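Local structure of uncharacterized hypothetical protein FTT_1539c (Francisella tularensis subsp. tularensis, 4QVR) at residues A[215-218]-A[219-222]. The protein is of unknown function, a DUF6844 domain-containing protein that probably carries an export signal. Numbering follows the deposited sequence.
Sequences GLNP and NDFA
N217 and N219 meet where the chain curls into a short 3-10 turn, a compact example of how an asparagine can start one. The side chain of N217 reaches forward, its CG anti to the backbone N (chi1 -174°), and OD1 accepts the backbone N of N219 at 2.8 Å. That donor lies in the plane of the amide. N217 OD1 also packs 3.2 Å from N219 CB, and the two side chains pass at a slant, their amide planes 54° apart. The backbone of N217 is used as well: its O receives D220 N at 2.9 Å, from above the carbonyl plane. One step on, P218 O takes F221 N in a longer bond of 3.3 Å.

The buried part is the inner side, where P218 lies against D208, L211 and K212 of helix 203-213. The F221 ring turns its edge to P218 O and, more loosely, to L216 CB, 4.5 Å from CE2; its remaining neighbours include K227 and A230 of helix 224-246. On the outer side N217, N219 and D220 are exposed, and D220 OD2 merely rests 3.6 Å from N217 CB. An Asx turn at N217 thus runs into a short 3-10 turn, in the loop joining helices 203-213 and 224-246.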
# COMPACT_ATOMS: atom_id res chain seq x y z
N GLY A 215 2.22 -13.38 28.55
CA GLY A 215 2.96 -12.26 29.14
C GLY A 215 2.30 -11.53 30.29
O GLY A 215 2.89 -10.61 30.86
N LEU A 216 1.08 -11.92 30.64
CA LEU A 216 0.36 -11.28 31.75
C LEU A 216 0.81 -11.81 33.11
O LEU A 216 1.35 -12.92 33.21
CB LEU A 216 -1.14 -11.50 31.59
CG LEU A 216 -1.76 -10.92 30.32
CD1 LEU A 216 -3.18 -11.44 30.10
CD2 LEU A 216 -1.73 -9.40 30.37
N ASN A 217 0.60 -11.02 34.16
CA ASN A 217 0.96 -11.43 35.51
C ASN A 217 -0.31 -11.74 36.30
O ASN A 217 -1.10 -10.84 36.57
CB ASN A 217 1.78 -10.34 36.19
CG ASN A 217 2.32 -10.77 37.55
OD1 ASN A 217 1.61 -11.38 38.36
ND2 ASN A 217 3.57 -10.41 37.83
N PRO A 218 -0.53 -13.02 36.66
CA PRO A 218 -1.72 -13.45 37.41
C PRO A 218 -1.99 -12.66 38.70
O PRO A 218 -3.13 -12.59 39.16
CB PRO A 218 -1.42 -14.92 37.77
CG PRO A 218 -0.35 -15.34 36.84
CD PRO A 218 0.43 -14.12 36.46
N ASN A 219 -0.95 -12.10 39.30
CA ASN A 219 -1.12 -11.32 40.53
C ASN A 219 -1.81 -9.98 40.25
O ASN A 219 -2.51 -9.45 41.12
CB ASN A 219 0.23 -11.12 41.20
CG ASN A 219 0.88 -12.45 41.57
OD1 ASN A 219 0.21 -13.48 41.66
ND2 ASN A 219 2.19 -12.43 41.79
N ASP A 220 -1.66 -9.47 39.04
CA ASP A 220 -2.31 -8.22 38.66
C ASP A 220 -3.84 -8.34 38.67
O ASP A 220 -4.54 -7.34 38.51
CB ASP A 220 -1.81 -7.73 37.29
CG ASP A 220 -0.36 -7.30 37.33
OD1 ASP A 220 0.19 -7.09 38.44
OD2 ASP A 220 0.24 -7.14 36.25
N PHE A 221 -4.35 -9.56 38.88
CA PHE A 221 -5.78 -9.82 38.93
C PHE A 221 -6.11 -10.53 40.24
O PHE A 221 -5.33 -11.37 40.70
CB PHE A 221 -6.19 -10.66 37.73
CG PHE A 221 -5.70 -10.10 36.42
CD1 PHE A 221 -6.36 -9.04 35.81
CD2 PHE A 221 -4.56 -10.60 35.81
CE1 PHE A 221 -5.90 -8.51 34.62
CE2 PHE A 221 -4.10 -10.08 34.61
CZ PHE A 221 -4.77 -9.03 34.02
N ALA A 222 -7.25 -10.20 40.82
CA ALA A 222 -7.64 -10.76 42.13
C ALA A 222 -8.68 -11.89 42.11
O ALA A 222 -8.81 -12.62 43.10
CB ALA A 222 -8.11 -9.64 43.03